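Local coordinates for protein PlyP35 (Listeria phage P35, PDB 6S3Y) that probably anchors a phage endolysin to the Listeria cell wall, as the cell-wall-binding part of an enzyme that breaks down that wall, at residues D90-N95 with D115-L120; P20-S25 with P132-D137; A67-K72 with G76-T81. All coordinates share one frame; numbering follows the deposited sequence. Where two conformers were deposited one is given.

Contact 1: residues D90-N95 with D115-L120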
loop_
_atom_site.group_PDB
_atom_site.type_symbol
_atom_site.label_atom_id
_atom_site.label_comp_id
_atom_site.label_asym_id
_atom_site.label_seq_id
_atom_site.Cartn_x
_atom_site.Cartn_y
_atom_site.Cartn_z
ATOM N N ASP A 90 1.309 12.989 -5.945
ATOM C CA ASP A 90 1.225 14.057 -6.976
ATOM C C ASP A 90 2.323 13.865 -8.008
ATOM O O ASP A 90 2.397 14.673 -8.906
ATOM C CB ASP A 90 1.255 15.436 -6.362
ATOM C CG ASP A 90 2.582 15.910 -5.837
ATOM O OD1 ASP A 90 3.474 15.075 -5.592
ATOM O OD2 ASP A 90 2.667 17.120 -5.629
ATOM N N ASN A 91 3.107 12.793 -7.929
ATOM C CA ASN A 91 4.017 12.446 -9.054
ATOM C C ASN A 91 4.282 10.942 -9.094
ATOM O O ASN A 91 3.999 10.255 -8.107
ATOM C CB ASN A 91 5.281 13.305 -8.992
ATOM C CG ASN A 91 6.283 12.798 -7.996
ATOM O OD1 ASN A 91 6.793 11.702 -8.150
ATOM N ND2 ASN A 91 6.563 13.591 -6.991
ATOM N N LYS A 92 4.845 10.454 -10.196
ATOM C CA LYS A 92 4.892 9.012 -10.532
ATOM C C LYS A 92 6.094 8.310 -9.872
ATOM O O LYS A 92 6.300 7.141 -10.182
ATOM C CB LYS A 92 4.855 8.893 -12.048
ATOM C CG LYS A 92 3.630 9.518 -12.673
ATOM C CD LYS A 92 3.509 9.282 -14.141
ATOM C CE LYS A 92 2.302 9.965 -14.741
ATOM N NZ LYS A 92 2.191 9.648 -16.180
ATOM N N LYS A 93 6.828 8.982 -8.992
ATOM C CA LYS A 93 7.912 8.348 -8.203
ATOM C C LYS A 93 7.301 7.566 -7.027
ATOM O O LYS A 93 7.970 6.620 -6.530
ATOM C CB LYS A 93 8.877 9.415 -7.699
ATOM C CG LYS A 93 9.660 10.146 -8.783
ATOM C CD LYS A 93 10.781 10.995 -8.121
ATOM C CE LYS A 93 10.880 12.461 -8.541
ATOM N NZ LYS A 93 10.716 12.623 -10.007
ATOM N N LEU A 94 6.080 7.947 -6.602
ATOM C CA LEU A 94 5.341 7.267 -5.502
ATOM C C LEU A 94 6.221 7.305 -4.251
ATOM O O LEU A 94 6.362 6.281 -3.599
ATOM C CB LEU A 94 4.980 5.824 -5.874
ATOM C CG LEU A 94 4.348 5.601 -7.254
ATOM C CD1 LEU A 94 3.763 4.205 -7.373
ATOM C CD2 LEU A 94 3.230 6.606 -7.555
ATOM N N ASN A 95 6.771 8.480 -3.923
ATOM C CA ASN A 95 7.741 8.582 -2.816
ATOM C C ASN A 95 7.770 10.023 -2.320
ATOM O O ASN A 95 8.409 10.838 -2.971
ATOM C CB ASN A 95 9.096 8.039 -3.288
ATOM C CG ASN A 95 10.193 8.145 -2.259
ATOM O OD1 ASN A 95 9.934 8.231 -1.072
ATOM N ND2 ASN A 95 11.427 8.154 -2.727
ATOM N N ASP A 115 0.635 3.522 -18.797
ATOM C CA ASP A 115 1.880 3.519 -17.979
ATOM C C ASP A 115 1.590 3.013 -16.555
ATOM O O ASP A 115 2.509 2.972 -15.744
ATOM C CB ASP A 115 2.589 4.881 -18.039
ATOM C CG ASP A 115 1.901 6.019 -17.281
ATOM O OD1 ASP A 115 0.720 5.872 -16.917
ATOM O OD2 ASP A 115 2.576 7.038 -17.033
ATOM N N GLY A 116 0.356 2.629 -16.244
ATOM C CA GLY A 116 -0.011 2.053 -14.934
ATOM C C GLY A 116 -0.069 3.074 -13.814
ATOM O O GLY A 116 -0.238 2.657 -12.632
ATOM N N PHE A 117 0.054 4.377 -14.110
ATOM C CA PHE A 117 -0.155 5.442 -13.094
ATOM C C PHE A 117 -1.552 6.008 -13.302
ATOM O O PHE A 117 -1.734 6.886 -14.172
ATOM C CB PHE A 117 0.964 6.471 -13.170
ATOM C CG PHE A 117 2.312 5.891 -12.841
ATOM C CD1 PHE A 117 2.715 5.732 -11.528
ATOM C CD2 PHE A 117 3.161 5.477 -13.857
ATOM C CE1 PHE A 117 3.950 5.195 -11.235
ATOM C CE2 PHE A 117 4.404 4.930 -13.565
ATOM C CZ PHE A 117 4.792 4.790 -12.258
ATOM N N TYR A 118 -2.511 5.514 -12.523
ATOM C CA TYR A 118 -3.947 5.808 -12.710
ATOM C C TYR A 118 -4.225 7.193 -12.139
ATOM O O TYR A 118 -3.925 7.465 -10.972
ATOM C CB TYR A 118 -4.791 4.670 -12.133
ATOM C CG TYR A 118 -4.729 3.431 -12.977
ATOM C CD1 TYR A 118 -3.691 2.524 -12.823
ATOM C CD2 TYR A 118 -5.667 3.183 -13.960
ATOM C CE1 TYR A 118 -3.598 1.396 -13.623
ATOM C CE2 TYR A 118 -5.591 2.047 -14.758
ATOM C CZ TYR A 118 -4.553 1.162 -14.596
ATOM O OH TYR A 118 -4.502 0.046 -15.366
ATOM N N PRO A 119 -4.755 8.125 -12.974
ATOM C CA PRO A 119 -4.965 9.497 -12.533
ATOM C C PRO A 119 -6.235 9.656 -11.700
ATOM O O PRO A 119 -7.276 9.104 -12.046
ATOM C CB PRO A 119 -5.070 10.267 -13.857
ATOM C CG PRO A 119 -5.690 9.230 -14.809
ATOM C CD PRO A 119 -5.057 7.926 -14.401
ATOM N N LEU A 120 -6.110 10.411 -10.618
ATOM C CA LEU A 120 -7.235 10.783 -9.727
ATOM C C LEU A 120 -7.286 12.316 -9.726
ATOM O O LEU A 120 -6.313 12.951 -9.206
ATOM C CB LEU A 120 -7.014 10.259 -8.311
ATOM C CG LEU A 120 -6.951 8.740 -8.183
ATOM C CD1 LEU A 120 -6.601 8.308 -6.753
ATOM C CD2 LEU A 120 -8.259 8.122 -8.601
HETATM O O HOH W 1 -0.526 8.178 -16.218
#

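Contact 2: residues P20-S25 with P132-D137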
loop_
_atom_site.group_PDB
_atom_site.type_symbol
_atom_site.label_atom_id
_atom_site.label_comp_id
_atom_site.label_asym_id
_atom_site.label_seq_id
_atom_site.Cartn_x
_atom_site.Cartn_y
_atom_site.Cartn_z
ATOM N N PRO A 20 11.290 -1.855 0.313
ATOM C CA PRO A 20 10.677 -0.760 1.067
ATOM C C PRO A 20 10.380 0.464 0.178
ATOM O O PRO A 20 10.852 1.536 0.475
ATOM C CB PRO A 20 11.724 -0.451 2.133
ATOM C CG PRO A 20 13.034 -0.747 1.429
ATOM C CD PRO A 20 12.746 -1.923 0.527
ATOM N N GLN A 21 9.580 0.264 -0.866
ATOM C CA GLN A 21 9.199 1.320 -1.835
ATOM C C GLN A 21 7.870 0.884 -2.461
ATOM O O GLN A 21 7.620 -0.331 -2.548
ATOM C CB GLN A 21 10.317 1.534 -2.882
ATOM C CG GLN A 21 10.791 0.245 -3.562
ATOM C CD GLN A 21 12.057 0.256 -4.405
ATOM O OE1 GLN A 21 13.174 0.289 -3.897
ATOM N NE2 GLN A 21 11.886 0.114 -5.718
ATOM N N PHE A 22 7.045 1.846 -2.882
ATOM C CA PHE A 22 5.754 1.585 -3.544
ATOM C C PHE A 22 5.920 1.426 -5.050
ATOM O O PHE A 22 5.090 0.728 -5.651
ATOM C CB PHE A 22 4.794 2.688 -3.145
ATOM C CG PHE A 22 4.359 2.602 -1.710
ATOM C CD1 PHE A 22 3.549 1.558 -1.274
ATOM C CD2 PHE A 22 4.771 3.545 -0.802
ATOM C CE1 PHE A 22 3.137 1.502 0.038
ATOM C CE2 PHE A 22 4.359 3.487 0.511
ATOM C CZ PHE A 22 3.529 2.473 0.922
ATOM N N LEU A 23 6.935 2.038 -5.645
ATOM C CA LEU A 23 7.210 1.962 -7.112
ATOM C C LEU A 23 8.153 0.780 -7.373
ATOM O O LEU A 23 9.141 0.639 -6.612
ATOM C CB LEU A 23 7.851 3.285 -7.558
ATOM C CG LEU A 23 8.313 3.364 -9.018
ATOM C CD1 LEU A 23 7.163 3.406 -9.966
ATOM C CD2 LEU A 23 9.231 4.560 -9.277
ATOM N N ASN A 24 7.885 -0.007 -8.426
ATOM C CA ASN A 24 8.772 -1.085 -8.931
ATOM C C ASN A 24 8.960 -2.139 -7.833
ATOM O O ASN A 24 10.090 -2.622 -7.671
ATOM C CB ASN A 24 10.145 -0.562 -9.412
ATOM C CG ASN A 24 10.022 0.354 -10.611
ATOM O OD1 ASN A 24 9.184 0.126 -11.479
ATOM N ND2 ASN A 24 10.825 1.404 -10.636
ATOM N N SER A 25 7.918 -2.441 -7.074
ATOM C CA SER A 25 7.921 -3.490 -6.027
ATOM C C SER A 25 6.742 -4.432 -6.269
ATOM O O SER A 25 5.747 -4.018 -6.834
ATOM C CB SER A 25 7.913 -2.900 -4.637
ATOM O OG SER A 25 6.707 -2.180 -4.383
ATOM N N PRO A 132 -1.073 3.384 -8.236
ATOM C CA PRO A 132 -0.712 2.191 -9.007
ATOM C C PRO A 132 -1.828 1.133 -8.964
ATOM O O PRO A 132 -2.608 1.094 -8.010
ATOM C CB PRO A 132 0.563 1.726 -8.303
ATOM C CG PRO A 132 0.358 2.151 -6.860
ATOM C CD PRO A 132 -0.385 3.459 -6.936
ATOM N N ARG A 133 -1.864 0.284 -9.998
ATOM C CA ARG A 133 -2.919 -0.729 -10.223
ATOM C C ARG A 133 -3.133 -1.598 -8.987
ATOM O O ARG A 133 -4.307 -1.938 -8.693
ATOM C CB ARG A 133 -2.552 -1.614 -11.431
ATOM C CG ARG A 133 -3.632 -2.601 -11.829
ATOM C CD ARG A 133 -4.960 -1.943 -12.166
ATOM N NE ARG A 133 -6.011 -2.921 -12.412
ATOM C CZ ARG A 133 -6.689 -3.541 -11.455
ATOM N NH1 ARG A 133 -6.495 -3.257 -10.176
ATOM N NH2 ARG A 133 -7.572 -4.453 -11.804
ATOM N N TYR A 134 -2.067 -1.934 -8.264
ATOM C CA TYR A 134 -2.107 -2.976 -7.202
ATOM C C TYR A 134 -2.837 -2.479 -5.958
ATOM O O TYR A 134 -3.093 -3.277 -5.073
ATOM C CB TYR A 134 -0.697 -3.526 -6.884
ATOM C CG TYR A 134 0.249 -2.590 -6.185
ATOM C CD1 TYR A 134 0.236 -2.455 -4.811
ATOM C CD2 TYR A 134 1.238 -1.906 -6.882
ATOM C CE1 TYR A 134 1.122 -1.618 -4.150
ATOM C CE2 TYR A 134 2.139 -1.079 -6.230
ATOM C CZ TYR A 134 2.068 -0.914 -4.868
ATOM O OH TYR A 134 2.972 -0.112 -4.224
HETATM N N MSE A 135 -3.207 -1.197 -5.889
HETATM C CA MSE A 135 -3.833 -0.688 -4.671
HETATM C C MSE A 135 -5.361 -0.637 -4.764
HETATM O O MSE A 135 -6.003 -0.226 -3.789
HETATM C CB MSE A 135 -3.288 0.692 -4.303
HETATM C CG MSE A 135 -1.839 0.649 -3.886
HETATM SE SE MSE A 135 -1.190 2.356 -3.247
HETATM C CE MSE A 135 0.113 1.791 -1.983
ATOM N N PHE A 136 -5.939 -1.072 -5.883
ATOM C CA PHE A 136 -7.391 -0.989 -6.011
ATOM C C PHE A 136 -7.950 -2.177 -6.820
ATOM O O PHE A 136 -7.211 -2.862 -7.563
ATOM C CB PHE A 136 -7.810 0.339 -6.665
ATOM C CG PHE A 136 -7.342 0.559 -8.084
ATOM C CD1 PHE A 136 -8.042 0.033 -9.157
ATOM C CD2 PHE A 136 -6.221 1.334 -8.350
ATOM C CE1 PHE A 136 -7.616 0.270 -10.464
ATOM C CE2 PHE A 136 -5.803 1.565 -9.656
ATOM C CZ PHE A 136 -6.484 1.033 -10.719
ATOM N N ASP A 137 -9.263 -2.372 -6.693
ATOM C CA ASP A 137 -10.054 -3.315 -7.526
ATOM C C ASP A 137 -10.997 -2.526 -8.450
ATOM O O ASP A 137 -11.389 -1.403 -8.114
ATOM C CB ASP A 137 -10.814 -4.295 -6.639
ATOM C CG ASP A 137 -9.926 -5.339 -5.971
ATOM O OD1 ASP A 137 -8.944 -5.822 -6.632
ATOM O OD2 ASP A 137 -10.212 -5.654 -4.811
#

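Contact 3: residues A67-K72 with G76-T81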
loop_
_atom_site.group_PDB
_atom_site.type_symbol
_atom_site.label_atom_id
_atom_site.label_comp_id
_atom_site.label_asym_id
_atom_site.label_seq_id
_atom_site.Cartn_x
_atom_site.Cartn_y
_atom_site.Cartn_z
ATOM N N ALA A 67 0.815 -0.613 9.981
ATOM C CA ALA A 67 1.095 -1.578 11.029
ATOM C C ALA A 67 0.979 -0.910 12.396
ATOM O O ALA A 67 1.734 0.019 12.675
ATOM C CB ALA A 67 2.470 -2.194 10.867
ATOM N N LYS A 68 0.066 -1.403 13.221
ATOM C CA LYS A 68 -0.188 -0.903 14.591
ATOM C C LYS A 68 0.510 -1.857 15.564
ATOM O O LYS A 68 0.084 -3.019 15.646
ATOM C CB LYS A 68 -1.712 -0.825 14.794
ATOM C CG LYS A 68 -2.178 -0.257 16.117
ATOM C CD LYS A 68 -3.700 -0.350 16.258
ATOM C CE LYS A 68 -4.177 -1.793 16.210
ATOM N NZ LYS A 68 -5.638 -1.944 16.385
ATOM N N VAL A 69 1.547 -1.398 16.244
ATOM C CA VAL A 69 2.354 -2.235 17.185
ATOM C C VAL A 69 1.568 -2.375 18.513
ATOM O O VAL A 69 1.239 -1.356 19.101
ATOM C CB VAL A 69 3.744 -1.618 17.446
ATOM C CG1 VAL A 69 4.501 -2.387 18.513
ATOM C CG2 VAL A 69 4.583 -1.535 16.219
ATOM N N THR A 70 1.290 -3.593 18.926
ATOM C CA THR A 70 0.523 -3.924 20.164
ATOM C C THR A 70 1.457 -4.403 21.283
ATOM O O THR A 70 1.098 -4.216 22.451
ATOM C CB THR A 70 -0.595 -4.915 19.831
ATOM O OG1 THR A 70 -0.034 -6.120 19.291
ATOM C CG2 THR A 70 -1.557 -4.364 18.793
ATOM N N SER A 71 2.636 -4.951 20.957
ATOM C CA SER A 71 3.629 -5.373 21.982
ATOM C C SER A 71 5.041 -5.475 21.382
ATOM O O SER A 71 5.160 -5.586 20.133
ATOM C CB SER A 71 3.219 -6.673 22.618
ATOM O OG SER A 71 3.124 -7.698 21.648
ATOM N N LYS A 72 6.035 -5.459 22.268
ATOM C CA LYS A 72 7.479 -5.493 21.875
ATOM C C LYS A 72 8.149 -6.767 22.384
ATOM O O LYS A 72 7.972 -7.098 23.576
ATOM C CB LYS A 72 8.136 -4.252 22.451
ATOM C CG LYS A 72 7.497 -2.962 21.971
ATOM C CD LYS A 72 7.983 -1.785 22.757
ATOM C CE LYS A 72 7.554 -0.475 22.133
ATOM N NZ LYS A 72 8.221 0.638 22.840
ATOM N N GLY A 76 13.888 -7.533 19.899
ATOM C CA GLY A 76 13.754 -6.250 19.180
ATOM C C GLY A 76 12.693 -6.256 18.077
ATOM O O GLY A 76 12.465 -5.173 17.510
ATOM N N SER A 77 12.066 -7.395 17.780
ATOM C CA SER A 77 10.881 -7.469 16.889
ATOM C C SER A 77 9.642 -6.938 17.616
ATOM O O SER A 77 9.738 -6.676 18.829
ATOM C CB SER A 77 10.667 -8.859 16.361
ATOM O OG SER A 77 10.296 -9.786 17.381
ATOM N N VAL A 78 8.528 -6.769 16.897
ATOM C CA VAL A 78 7.250 -6.266 17.454
ATOM C C VAL A 78 6.115 -7.165 16.955
ATOM O O VAL A 78 6.253 -7.842 15.889
ATOM C CB VAL A 78 7.014 -4.787 17.107
ATOM C CG1 VAL A 78 8.055 -3.897 17.735
ATOM C CG2 VAL A 78 6.953 -4.552 15.617
ATOM N N ASN A 79 5.028 -7.203 17.726
ATOM C CA ASN A 79 3.775 -7.871 17.299
ATOM C C ASN A 79 2.847 -6.737 16.864
ATOM O O ASN A 79 2.775 -5.736 17.603
ATOM C CB ASN A 79 3.255 -8.784 18.391
ATOM C CG ASN A 79 4.357 -9.630 18.989
ATOM O OD1 ASN A 79 5.006 -10.453 18.326
ATOM N ND2 ASN A 79 4.607 -9.379 20.259
ATOM N N ALA A 80 2.251 -6.852 15.684
ATOM C CA ALA A 80 1.480 -5.741 15.094
ATOM C C ALA A 80 0.213 -6.263 14.435
ATOM O O ALA A 80 0.189 -7.445 14.007
ATOM C CB ALA A 80 2.314 -4.966 14.087
ATOM N N THR A 81 -0.774 -5.384 14.326
ATOM C CA THR A 81 -2.032 -5.605 13.589
ATOM C C THR A 81 -2.020 -4.742 12.330
ATOM O O THR A 81 -1.676 -3.575 12.432
ATOM C CB THR A 81 -3.228 -5.277 14.504
ATOM O OG1 THR A 81 -3.112 -6.166 15.614
ATOM C CG2 THR A 81 -4.564 -5.449 13.798
HETATM O O HOH W 2 -1.043 -7.356 17.179
#

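Contact 1: residues D90-N95 with D115-L120
Asp115 meets Lys92 in a salt bridge, with Asp115 OD2 2.8 Å from Lys92 NZ. OD2 uses its syn lone pair. Lys92 comes in roughly perpendicular to the Asp115 side chain. Asp115 OD1 is engaged differently. It accepts a hydrogen bond from the backbone N of Phe117 at 3.2 Å, from above the carboxylate plane, which makes an Asx turn. A water also donates to OD1 and to Phe117 O and accepts from Lys92 NZ, so ammonium, carboxylate and backbone are tied together.

Phe117 has the largest buried area in this contact. Here strand 117-121, which pairs with strand 128-132 in a two-stranded antiparallel sheet, meets the loop between strands 78-89 and 99-103. That loop makes a type I turn from Asn91 to Leu94, and Asn91 OD1 accepts a hydrogen bond from Lys93 N in a second Asx turn. Lys92 runs over one face of the Phe117 ring. Its CB sits 3.8 Å from the ring centroid and 10° off the normal, a CH-pi contact. The chain is extended beyond CG (chi2 -174°), which carries CD past Phe117 CG and brings NZ to Asp115. Leu94 approaches the ring at its edge, with CD1 4.0 Å from Phe117 CE1. Leu94 also rests on Trp89.

Contact 2: residues P20-S25 with P132-D137
The backbone of Phe22 offers its carbonyl to the side chain of Tyr134. Segment 20-25 is an irregular loop between strands 6-17 and 27-32. Segment 132-137 forms a short 3-10 turn at 133-135 and then enters strand 136-137. Within the turn, Met135 N bonds to Pro132 O at 3.2 Å. The loop is braced from inside, where Ser25 OG donates to Gln21 O at 2.8 Å.

Tyr134 OH donates to Phe22 O at 2.7 Å. The hydroxyl lies in the carbonyl plane, on a lone pair, with a C=O...O angle of 116°. Tyr134 CG stands between its backbone N and carbonyl carbon (chi1 70°). This first torsion turns the ring toward the loop and puts OH at Phe22 O. The loop falls in the first, and the turn in the second, of two sequence ranges assigned to the PSA endolysin cell-wall-binding family (SH3 clan), probably repeats. Strand 6-17 pairs directly with 136-137, so the two ranges share a sheet here.

The phenol oxygen also lies at the edge of the Phe22 ring, in its plane, 3.4 Å from CD1. Met135, a selenomethionine, brings its terminal CE to the same ring, 3.5 Å from Phe22 CD1. Trp46 and Trp89 both meet the Phe22 ring, and Met135 packs on Trp89 and Tyr15. Tyr15 also meets the Tyr134 ring.

Contact 3: residues A67-K72 with G76-T81
Thr81 pairs with Lys68, and Asn79 with Ser71, in an antiparallel beta hairpin that carries a classic beta bulge. Thr81 and Asn79 bury the most surface. Strand 67-72 pairs here with the start of strand 78-89. Thr81 and Lys68 form a hydrogen-bonded pair. Lys68 N donates to Thr81 O at 2.9 Å and nearly straight (174°), and Thr81 N returns a bond to Lys68 O at 2.8 Å. Their side chains run alongside each other in the same direction. Lys68 bends at chi3 (61°), and its CE comes to 4.0 Å from Thr81 CB.

Asn79 is where the register slips by one. Thr70 and Ser71 both face it, and its carbonyl O accepts hydrogen bonds from Thr70 N at 2.9 Å and, weakly, from Ser71 N. Asn79 N bonds back to Ser71 O at 2.9 Å. On the same face of the sheet as Lys68 and Thr81, the Asn79 side chain lies beside that of Ser71.

Val78, Val69, Ala80 and Lys72 point to the other face. Val69 CG1 is 3.7 Å from Val78 CB. Tyr47 of strand 46-53 packs on both valines and on Ala67. On its other edge strand 78-89 bonds to strand 36-41, through Val78 with Leu39 and Ala80 with Val37. A water bridges the two threonines, 2.6 Å from Thr70 OG1 and 2.9 Å from Thr81 OG1.

How the contacts relate
Contacts 1 and 2 are neighbours, with centres 10 Å apart. Leu23 joins them: its CD1 lies 3.6 Å from Phe117 CZ, and its CB packs on Lys93 O. Tyr118 makes a second join, stacking edge-to-face with Phe136 and touching Arg133. Contact 3 stands apart. Its centre is about 31 Å from that of contact 1, on the opposite side of the chain's centre, and about 24 Å from that of contact 2. Its nearest atoms stay about 10 Å from contact 2. Along the chain, contact 2 spans both others, and contact 3 closes before contact 1 opens. Strand 78-89 runs from contact 3 to the loop of contact 1.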